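Local coordinates for protein Adp-heptose LPS heptosyltransferase II (Escherichia coli, PDB 1PSW) that transfers the second heptose from ADP-L-glycero-beta-D-manno-heptose onto the heptosyl-Kdo2-lipid A module during assembly of the lipopolysaccharide core, at residues A[106-111]-A[121-126]. Residues are numbered along the deposited sequence; the frame is centred on the assembly and turned at random.
Sequences TGWRGE and RVLDKE
Two backbone hydrogen bonds join Gly107 and Arg109 to Arg121 in the parallel pattern: Arg121 N donates to Gly107 O (3.1 Å), and Arg109 N to Arg121 O (2.9 Å). Trp108, bridged to Arg121, adds a CA-H...O contact to that same Arg121 oxygen. Apolar packing centres on the Trp108 indole, sandwiched near its rim. Leu123 CD1 makes a CH-pi contact 4.0 Å from the centroid of the Trp108 six-membered ring, while Arg121 CB lies against the opposite face, 3.5 Å from Trp108 CE3. Leu123 carries its CG opposite the backbone N (chi1 179°), which helps bring CD1 over the ring; the two side chains cross at about a right angle. Replacing Trp108 by alanine removes the ring between Leu123 CD1 and Arg121 CB, and would probably leave Arg134 O without its NE1 donor. Thr106 CG2 sits over one face of the Arg121 guanidinium, 3.6 Å from Arg121 NH2; that nitrogen hydrogen-bonds Tyr140 O and forms a salt bridge with Asp119. Val122 CG1 lies over the Arg109 guanidinium, whose NH1 reaches Tyr114 OH. The pairing adds edge strand 119-121 to strand 104-108 in the N-terminal Rossmann-like sheet of this GT-B fold; beyond it, the chain runs past Trp108 toward helix 131-137.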
# COMPACT_ATOMS: atom_id res chain seq x y z
N THR A 106 5.73 -22.42 0.60
CA THR A 106 6.88 -21.54 0.84
C THR A 106 6.59 -20.29 1.66
O THR A 106 5.48 -19.76 1.64
CB THR A 106 7.47 -21.06 -0.50
OG1 THR A 106 7.70 -22.19 -1.36
CG2 THR A 106 8.79 -20.33 -0.27
N GLY A 107 7.61 -19.81 2.38
CA GLY A 107 7.46 -18.62 3.19
C GLY A 107 8.63 -18.44 4.15
O GLY A 107 9.35 -19.39 4.42
N TRP A 108 8.83 -17.22 4.63
CA TRP A 108 9.91 -16.99 5.58
C TRP A 108 9.53 -17.68 6.88
O TRP A 108 8.35 -17.85 7.17
CB TRP A 108 10.14 -15.49 5.81
CG TRP A 108 10.60 -14.79 4.57
CD1 TRP A 108 9.83 -14.08 3.69
CD2 TRP A 108 11.93 -14.77 4.04
NE1 TRP A 108 10.60 -13.62 2.65
CE2 TRP A 108 11.89 -14.03 2.84
CE3 TRP A 108 13.16 -15.30 4.47
CZ2 TRP A 108 13.03 -13.81 2.05
CZ3 TRP A 108 14.29 -15.08 3.69
CH2 TRP A 108 14.21 -14.34 2.49
N ARG A 109 10.53 -18.08 7.66
CA ARG A 109 10.28 -18.78 8.91
C ARG A 109 9.23 -18.13 9.80
O ARG A 109 8.36 -18.81 10.34
CB ARG A 109 11.59 -18.95 9.68
CG ARG A 109 11.50 -19.86 10.89
CD ARG A 109 12.88 -20.21 11.41
NE ARG A 109 13.62 -19.04 11.86
CZ ARG A 109 14.89 -19.08 12.27
NH1 ARG A 109 15.55 -20.23 12.27
NH2 ARG A 109 15.49 -17.97 12.67
N GLY A 110 9.30 -16.81 9.97
CA GLY A 110 8.32 -16.13 10.81
C GLY A 110 8.25 -16.73 12.21
O GLY A 110 9.28 -16.86 12.87
N GLU A 111 7.05 -17.09 12.66
CA GLU A 111 6.88 -17.67 13.98
C GLU A 111 7.14 -19.17 13.98
O GLU A 111 6.25 -19.97 14.26
CB GLU A 111 5.47 -17.43 14.51
CG GLU A 111 5.01 -15.99 14.49
CD GLU A 111 3.73 -15.78 15.27
OE1 GLU A 111 2.84 -16.66 15.23
OE2 GLU A 111 3.60 -14.72 15.93
N ARG A 121 12.26 -20.42 4.64
CA ARG A 121 13.41 -19.60 4.29
C ARG A 121 13.86 -18.85 5.54
O ARG A 121 13.06 -18.18 6.18
CB ARG A 121 13.03 -18.59 3.19
CG ARG A 121 12.33 -19.18 1.97
CD ARG A 121 13.21 -20.16 1.22
NE ARG A 121 12.57 -20.70 0.01
CZ ARG A 121 12.38 -20.01 -1.11
NH1 ARG A 121 12.79 -18.75 -1.21
NH2 ARG A 121 11.80 -20.59 -2.15
N VAL A 122 15.13 -18.98 5.90
CA VAL A 122 15.66 -18.31 7.09
C VAL A 122 16.05 -16.89 6.68
O VAL A 122 16.89 -16.70 5.81
CB VAL A 122 16.91 -19.01 7.66
CG1 VAL A 122 17.29 -18.39 8.99
CG2 VAL A 122 16.64 -20.50 7.82
N LEU A 123 15.44 -15.92 7.34
CA LEU A 123 15.67 -14.52 7.04
C LEU A 123 16.89 -13.86 7.68
O LEU A 123 17.09 -13.93 8.89
CB LEU A 123 14.42 -13.71 7.40
CG LEU A 123 14.46 -12.20 7.17
CD1 LEU A 123 14.72 -11.91 5.70
CD2 LEU A 123 13.14 -11.58 7.61
N ASP A 124 17.70 -13.23 6.84
CA ASP A 124 18.89 -12.51 7.27
C ASP A 124 18.54 -11.05 6.97
O ASP A 124 18.71 -10.59 5.84
CB ASP A 124 20.11 -12.94 6.45
CG ASP A 124 21.40 -12.30 6.92
OD1 ASP A 124 21.36 -11.13 7.36
OD2 ASP A 124 22.46 -12.95 6.83
N LYS A 125 18.05 -10.34 7.97
CA LYS A 125 17.64 -8.94 7.81
C LYS A 125 18.64 -8.04 7.11
O LYS A 125 18.25 -7.13 6.37
CB LYS A 125 17.27 -8.35 9.17
CG LYS A 125 16.06 -9.03 9.81
CD LYS A 125 15.58 -8.31 11.05
CE LYS A 125 14.29 -8.94 11.56
NZ LYS A 125 13.68 -8.17 12.68
N GLU A 126 19.92 -8.28 7.32
CA GLU A 126 20.96 -7.48 6.70
C GLU A 126 21.15 -7.84 5.23
O GLU A 126 21.60 -7.01 4.43
CB GLU A 126 22.28 -7.64 7.45
CG GLU A 126 22.22 -7.15 8.89
CD GLU A 126 23.58 -7.09 9.56
OE1 GLU A 126 24.25 -8.14 9.65
OE2 GLU A 126 23.98 -5.98 9.99